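Local coordinates for protein putative ketosteroid isomerase (Parabacteroides distasonis ATCC 8503, PDB 3KE7) that is of unproven function but, with its SnoaL-like domain of the NTF2 clan, may act as a ketosteroid isomerase or bind a small molecule in its pocket, at residues H74-R79 with D96-D101; I104-T109 with T125-V130. One frame throughout, in Å; residues are numbered along the deposited sequence.

Contact 1 (H74-R79 with D96-D101)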
loop_
_atom_site.group_PDB
_atom_site.type_symbol
_atom_site.label_atom_id
_atom_site.label_comp_id
_atom_site.label_asym_id
_atom_site.label_seq_id
_atom_site.Cartn_x
_atom_site.Cartn_y
_atom_site.Cartn_z
ATOM N N HIS B 74 -18.965 -6.275 -13.943
ATOM C CA HIS B 74 -19.464 -5.948 -12.613
ATOM C C HIS B 74 -18.493 -6.263 -11.467
ATOM O O HIS B 74 -17.741 -7.247 -11.495
ATOM C CB HIS B 74 -20.817 -6.575 -12.358
ATOM C CG HIS B 74 -21.464 -6.075 -11.106
ATOM N ND1 HIS B 74 -21.679 -4.734 -10.871
ATOM C CD2 HIS B 74 -21.920 -6.726 -10.015
ATOM C CE1 HIS B 74 -22.244 -4.583 -9.685
ATOM N NE2 HIS B 74 -22.397 -5.777 -9.144
ATOM N N PHE B 75 -18.531 -5.382 -10.475
ATOM C CA PHE B 75 -17.677 -5.458 -9.301
ATOM C C PHE B 75 -18.291 -4.628 -8.207
ATOM O O PHE B 75 -19.023 -3.704 -8.482
ATOM C CB PHE B 75 -16.247 -4.972 -9.625
ATOM C CG PHE B 75 -16.155 -3.530 -10.139
ATOM C CD1 PHE B 75 -16.268 -2.447 -9.271
ATOM C CD2 PHE B 75 -15.897 -3.270 -11.491
ATOM C CE1 PHE B 75 -16.136 -1.113 -9.747
ATOM C CE2 PHE B 75 -15.787 -1.957 -11.966
ATOM C CZ PHE B 75 -15.901 -0.876 -11.083
ATOM N N ASP B 76 -18.002 -4.994 -6.943
ATOM C CA ASP B 76 -18.473 -4.285 -5.755
ATOM C C ASP B 76 -17.237 -3.807 -4.966
ATOM O O ASP B 76 -16.420 -4.651 -4.547
ATOM C CB ASP B 76 -19.251 -5.210 -4.802
ATOM C CG ASP B 76 -20.532 -5.774 -5.408
ATOM O OD1 ASP B 76 -21.226 -5.061 -6.172
ATOM O OD2 ASP B 76 -20.857 -6.937 -5.078
HETATM N N MSE B 77 -17.151 -2.497 -4.704
HETATM C CA MSE B 77 -16.067 -1.921 -3.892
HETATM C C MSE B 77 -16.506 -1.854 -2.430
HETATM O O MSE B 77 -17.422 -1.112 -2.061
HETATM C CB MSE B 77 -15.630 -0.550 -4.426
HETATM C CG MSE B 77 -14.555 0.130 -3.566
HETATM SE SE MSE B 77 -13.910 1.799 -4.376
HETATM C CE MSE B 77 -12.981 1.103 -5.963
ATOM N N ILE B 78 -15.777 -2.572 -1.566
ATOM C CA ILE B 78 -16.161 -2.804 -0.211
ATOM C C ILE B 78 -15.406 -1.935 0.785
ATOM O O ILE B 78 -14.164 -1.968 0.797
ATOM C CB ILE B 78 -15.910 -4.302 0.096
ATOM C CG1 ILE B 78 -16.794 -5.177 -0.820
ATOM C CG2 ILE B 78 -16.157 -4.612 1.545
ATOM C CD1 ILE B 78 -16.341 -6.626 -0.946
ATOM N N ARG B 79 -16.143 -1.100 1.531
ATOM C CA ARG B 79 -15.617 -0.192 2.585
ATOM C C ARG B 79 -14.384 0.624 2.148
ATOM O O ARG B 79 -13.389 0.648 2.789
ATOM C CB ARG B 79 -15.299 -0.955 3.866
ATOM C CG ARG B 79 -16.458 -1.834 4.411
ATOM C CD ARG B 79 -16.314 -2.125 5.932
ATOM N NE ARG B 79 -14.940 -2.476 6.326
ATOM C CZ ARG B 79 -14.405 -3.694 6.276
ATOM N NH1 ARG B 79 -15.104 -4.721 5.868
ATOM N NH2 ARG B 79 -13.132 -3.869 6.604
ATOM N N ASP B 96 -14.979 -7.125 -4.890
ATOM C CA ASP B 96 -15.493 -8.384 -5.469
ATOM C C ASP B 96 -15.682 -8.161 -7.022
ATOM O O ASP B 96 -16.447 -7.333 -7.395
ATOM C CB ASP B 96 -16.816 -8.779 -4.816
ATOM C CG ASP B 96 -16.671 -9.279 -3.382
ATOM O OD1 ASP B 96 -15.549 -9.531 -2.893
ATOM O OD2 ASP B 96 -17.731 -9.391 -2.733
ATOM N N SER B 97 -14.883 -8.850 -7.831
ATOM C CA SER B 97 -14.865 -8.747 -9.299
ATOM C C SER B 97 -15.566 -9.963 -9.875
ATOM O O SER B 97 -15.043 -11.079 -9.769
ATOM C CB SER B 97 -13.406 -8.718 -9.793
ATOM O OG SER B 97 -13.289 -8.508 -11.200
ATOM N N TYR B 98 -16.675 -9.726 -10.558
ATOM C CA TYR B 98 -17.484 -10.805 -11.157
ATOM C C TYR B 98 -17.083 -11.085 -12.611
ATOM O O TYR B 98 -17.433 -10.327 -13.511
ATOM C CB TYR B 98 -18.944 -10.430 -11.055
ATOM C CG TYR B 98 -19.449 -10.453 -9.629
ATOM C CD1 TYR B 98 -19.263 -9.360 -8.770
ATOM C CD2 TYR B 98 -20.087 -11.582 -9.123
ATOM C CE1 TYR B 98 -19.705 -9.391 -7.469
ATOM C CE2 TYR B 98 -20.530 -11.623 -7.816
ATOM C CZ TYR B 98 -20.337 -10.535 -6.991
ATOM O OH TYR B 98 -20.779 -10.591 -5.697
ATOM N N LEU B 99 -16.284 -12.139 -12.806
ATOM C CA LEU B 99 -15.875 -12.576 -14.142
ATOM C C LEU B 99 -16.962 -13.543 -14.650
ATOM O O LEU B 99 -17.026 -14.698 -14.191
ATOM C CB LEU B 99 -14.497 -13.278 -14.108
ATOM C CG LEU B 99 -13.307 -12.553 -13.444
ATOM C CD1 LEU B 99 -11.997 -13.275 -13.759
ATOM C CD2 LEU B 99 -13.214 -11.105 -13.883
ATOM N N SER B 100 -17.818 -13.053 -15.559
ATOM C CA SER B 100 -18.961 -13.824 -16.122
ATOM C C SER B 100 -19.688 -14.638 -15.032
ATOM O O SER B 100 -20.573 -14.103 -14.351
ATOM C CB SER B 100 -18.519 -14.714 -17.296
ATOM N N ASP B 101 -19.280 -15.902 -14.843
ATOM C CA ASP B 101 -19.862 -16.782 -13.806
ATOM C C ASP B 101 -18.981 -16.927 -12.535
ATOM O O ASP B 101 -19.393 -17.576 -11.575
ATOM C CB ASP B 101 -20.137 -18.176 -14.392
HETATM O O HOH W 1 -20.190 -8.960 -3.685
#
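Asp76, Asp96 and Tyr98 turn their polar ends together on one face of two antiparallel strands. One water sits among them. It donates to Asp76 OD2 and, at 2.7 Å, to Asp96 OD2, and it accepts from Tyr98 OH. The water lies in the plane of the tyrosine ring, at its edge. Tyr98 CG is anti to the carbonyl carbon (chi1 -69°), which carries the ring along the sheet face toward Asp76. Asp76 OD2 also comes to the ring edge, 3.6 Å from Tyr98 CE1, with the carboxylate turned 69° from the ring plane. Asp76 OD2 and Asp96 OD2 stay 4.6 Å apart. The bridging water, and a salt bridge from Asp96 OD1 to Lys105, probably ease the repulsion between the two carboxylates.

The His74 side chain is modelled in two positions. In this one its ring lies beside Tyr98, barely overlapping it, so the contact is doubtful. Ile78 lays CD1 against the Asp96 carboxylate, 3.6 Å from OD2.

Asp76 and Asp96 also form a hydrogen-bonded backbone pair: Asp76 N gives a 2.8 Å bond to Asp96 O, and Asp96 N bonds back to Asp76 O. Phe75 and Ser97 share the other face. The phenyl ring leads away to helix 15-28, while Ser97 touches bound bicine. This is the open end of the antiparallel hairpin 74-85/88-99, at the edge of the curved sheet of an NTF2-like fold.

Contact 2 (I104-T109 with T125-V130). With BCN (bicine), chain F.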
loop_
_atom_site.group_PDB
_atom_site.type_symbol
_atom_site.label_atom_id
_atom_site.label_comp_id
_atom_site.label_asym_id
_atom_site.label_seq_id
_atom_site.Cartn_x
_atom_site.Cartn_y
_atom_site.Cartn_z
ATOM N N ILE B 104 -13.736 -12.902 -8.313
ATOM C CA ILE B 104 -12.444 -12.793 -7.688
ATOM C C ILE B 104 -12.560 -11.736 -6.587
ATOM O O ILE B 104 -13.066 -10.640 -6.810
ATOM C CB ILE B 104 -11.298 -12.404 -8.654
ATOM C CG1 ILE B 104 -11.191 -13.377 -9.819
ATOM C CG2 ILE B 104 -9.938 -12.379 -7.867
ATOM C CD1 ILE B 104 -10.078 -12.998 -10.819
ATOM N N LYS B 105 -12.146 -12.117 -5.384
ATOM C CA LYS B 105 -12.130 -11.196 -4.237
ATOM C C LYS B 105 -10.710 -10.643 -4.053
ATOM O O LYS B 105 -9.758 -11.406 -3.910
ATOM C CB LYS B 105 -12.618 -11.913 -2.956
ATOM C CG LYS B 105 -14.050 -12.483 -3.015
ATOM C CD LYS B 105 -14.384 -13.201 -1.725
ATOM C CE LYS B 105 -14.574 -12.188 -0.584
ATOM N NZ LYS B 105 -15.777 -11.325 -0.785
ATOM N N TRP B 106 -10.619 -9.314 -4.020
ATOM C CA TRP B 106 -9.361 -8.604 -3.970
ATOM C C TRP B 106 -9.241 -7.681 -2.755
ATOM O O TRP B 106 -10.213 -7.171 -2.255
ATOM C CB TRP B 106 -9.233 -7.681 -5.193
ATOM C CG TRP B 106 -9.211 -8.321 -6.539
ATOM C CD1 TRP B 106 -10.291 -8.531 -7.363
ATOM C CD2 TRP B 106 -8.064 -8.784 -7.258
ATOM N NE1 TRP B 106 -9.885 -9.100 -8.546
ATOM C CE2 TRP B 106 -8.519 -9.251 -8.516
ATOM C CE3 TRP B 106 -6.691 -8.811 -6.987
ATOM C CZ2 TRP B 106 -7.652 -9.772 -9.481
ATOM C CZ3 TRP B 106 -5.836 -9.335 -7.954
ATOM C CH2 TRP B 106 -6.324 -9.801 -9.182
ATOM N N ASN B 107 -7.988 -7.518 -2.340
ATOM C CA ASN B 107 -7.502 -6.455 -1.458
ATOM C C ASN B 107 -6.788 -5.435 -2.375
ATOM O O ASN B 107 -6.091 -5.821 -3.324
ATOM C CB ASN B 107 -6.430 -7.001 -0.526
ATOM C CG ASN B 107 -6.898 -8.132 0.339
ATOM O OD1 ASN B 107 -7.884 -8.008 1.078
ATOM N ND2 ASN B 107 -6.143 -9.243 0.317
ATOM N N CYS B 108 -6.917 -4.157 -2.063
ATOM C CA CYS B 108 -6.220 -3.131 -2.812
ATOM C C CYS B 108 -5.789 -1.936 -1.975
ATOM O O CYS B 108 -6.607 -1.373 -1.218
ATOM C CB CYS B 108 -7.078 -2.636 -3.972
ATOM S SG CYS B 108 -6.198 -1.498 -5.110
ATOM N N THR B 109 -4.533 -1.541 -2.163
ATOM C CA THR B 109 -4.031 -0.278 -1.693
ATOM C C THR B 109 -3.563 0.539 -2.896
ATOM O O THR B 109 -2.669 0.089 -3.642
ATOM C CB THR B 109 -2.859 -0.442 -0.759
ATOM O OG1 THR B 109 -3.229 -1.296 0.316
ATOM C CG2 THR B 109 -2.361 0.933 -0.221
ATOM N N THR B 125 0.507 0.933 -6.325
ATOM C CA THR B 125 -0.648 0.050 -6.437
ATOM C C THR B 125 -0.247 -1.304 -5.880
ATOM O O THR B 125 0.824 -1.853 -6.230
ATOM C CB THR B 125 -1.068 -0.142 -7.904
ATOM O OG1 THR B 125 -1.464 1.121 -8.443
ATOM C CG2 THR B 125 -2.137 -1.178 -8.024
ATOM N N HIS B 126 -1.081 -1.849 -5.008
ATOM C CA HIS B 126 -0.892 -3.193 -4.469
ATOM C C HIS B 126 -2.223 -3.923 -4.519
ATOM O O HIS B 126 -3.140 -3.613 -3.765
ATOM C CB HIS B 126 -0.368 -3.144 -3.017
ATOM C CG HIS B 126 0.190 -4.452 -2.500
ATOM N ND1 HIS B 126 1.231 -4.486 -1.581
ATOM C CD2 HIS B 126 -0.190 -5.746 -2.692
ATOM C CE1 HIS B 126 1.462 -5.758 -1.252
ATOM N NE2 HIS B 126 0.662 -6.539 -1.953
ATOM N N TRP B 127 -2.329 -4.892 -5.451
ATOM C CA TRP B 127 -3.469 -5.762 -5.574
ATOM C C TRP B 127 -3.103 -7.116 -4.997
ATOM O O TRP B 127 -2.029 -7.650 -5.320
ATOM C CB TRP B 127 -3.857 -5.988 -7.050
ATOM C CG TRP B 127 -4.505 -4.828 -7.715
ATOM C CD1 TRP B 127 -3.947 -3.943 -8.546
ATOM C CD2 TRP B 127 -5.874 -4.435 -7.559
ATOM N NE1 TRP B 127 -4.883 -3.019 -8.952
ATOM C CE2 TRP B 127 -6.085 -3.315 -8.369
ATOM C CE3 TRP B 127 -6.954 -4.975 -6.874
ATOM C CZ2 TRP B 127 -7.322 -2.667 -8.445
ATOM C CZ3 TRP B 127 -8.206 -4.370 -6.977
ATOM C CH2 TRP B 127 -8.372 -3.205 -7.741
ATOM N N SER B 128 -3.958 -7.687 -4.148
ATOM C CA SER B 128 -3.732 -9.066 -3.702
ATOM C C SER B 128 -5.062 -9.795 -3.649
ATOM O O SER B 128 -6.135 -9.167 -3.541
ATOM C CB SER B 128 -2.968 -9.113 -2.365
ATOM O OG SER B 128 -3.714 -8.617 -1.277
ATOM N N TYR B 129 -5.006 -11.137 -3.678
ATOM C CA TYR B 129 -6.222 -11.923 -3.497
ATOM C C TYR B 129 -6.605 -11.967 -2.038
ATOM O O TYR B 129 -5.772 -12.017 -1.174
ATOM C CB TYR B 129 -6.023 -13.359 -3.949
ATOM C CG TYR B 129 -5.670 -13.532 -5.398
ATOM C CD1 TYR B 129 -6.447 -12.982 -6.384
ATOM C CD2 TYR B 129 -4.601 -14.362 -5.772
ATOM C CE1 TYR B 129 -6.157 -13.205 -7.748
ATOM C CE2 TYR B 129 -4.310 -14.588 -7.134
ATOM C CZ TYR B 129 -5.080 -13.973 -8.084
ATOM O OH TYR B 129 -4.827 -14.200 -9.425
ATOM N N VAL B 130 -7.910 -12.023 -1.798
ATOM C CA VAL B 130 -8.439 -12.246 -0.460
ATOM C C VAL B 130 -8.287 -13.728 -0.142
ATOM O O VAL B 130 -8.803 -14.594 -0.881
ATOM C CB VAL B 130 -9.924 -11.866 -0.346
ATOM C CG1 VAL B 130 -10.566 -12.383 0.970
ATOM C CG2 VAL B 130 -10.127 -10.326 -0.457
HETATM N N1 BCN F . -7.297 -5.927 -11.655
HETATM C C1 BCN F . -6.063 -6.635 -12.024
HETATM C C2 BCN F . -6.397 -7.957 -12.740
HETATM O O21 BCN F . -5.497 -8.796 -12.958
HETATM O O22 BCN F . -7.580 -8.161 -13.088
HETATM C C3 BCN F . -7.113 -4.468 -11.743
HETATM C C4 BCN F . -7.271 -3.992 -13.187
HETATM O O4 BCN F . -8.498 -4.570 -13.662
HETATM C C5 BCN F . -7.632 -6.299 -10.291
HETATM C C6 BCN F . -9.094 -6.040 -10.030
HETATM O O6 BCN F . -9.899 -6.589 -11.108
#
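Trp106 and Trp127 meet nearly at right angles. The edge of Trp127 faces the five-membered ring of Trp106 in a T-shaped pair, with planes at 76°. Tyr129 runs alongside Trp106 on its other side. The rings lie obliquely, and Tyr129 CE1 is 3.7 Å from Trp106 CH2. Ile104 CG2 joins it on that face of the indole. Cys108 closes one face of Trp127. Its first torsion holds the sulfur anti to the backbone N (chi1 -172°), which sets Cys108 SG 3.6 Å from the centroid of the Trp127 six-membered ring, almost on the ring normal.

Bicine shares the Trp127 side of the Trp106 indole and takes the face of Trp127 opposite Cys108. Its C5 lies over the centre of the Trp127 ring. Bicine C6 comes 3.5 Å from Trp106 NE1, on the face turned from Tyr129. Without the Trp106 indole, as with an alanine here, bicine would probably lose one wall of its pocket and the edge of Trp127 the face it packs on.

The backbones form the hairpin of strands 102-114 and 120-129. It belongs to the curved sheet of the NTF2-like fold, whose concave side typically lines a pocket. Asn107 with Ser128 and Thr109 with His126 are hydrogen-bonded pairs. Asn107 N reaches Ser128 O at 2.8 Å. Beyond them, Val130 N bonds to Lys105 O from well above the carbonyl plane.

Polar side chains gather on the face of Asn107, Thr109, His126 and Ser128. Asn107 ND2 stands 3.0 Å from Ser128 OG, and Asn107 OD1 accepts from Asn94. Val130 CG2 packs 3.6 Å from Asn107 OD1. At the dimer interface, Ser128 OG bonds to His126 of the second subunit, and Thr109 OG1 to Gln124 and His126 of that subunit.

From the N terminus, the chain passes its helices and first short strands before it reaches 74-79. It turns back after strand 74-85, and contact 1 closes this hairpin at 96-101. The next turn makes a further hairpin and leads into 104-109. After strand 102-114 the chain reverses again, and contact 2 closes the hairpin of strands 102-114 and 120-129. The two closures follow in series and neither nest nor cross. Their centres are about 12 Å apart. Strands 88-99 and 102-114 are sheet neighbours; Ile104 N probably bonds to Ser97 O, and Leu99 packs on Ile104. Contact 1 joins one edge strand, 74-85, to its neighbour. Contact 2 lies deeper, between the bicine pocket and the second subunit.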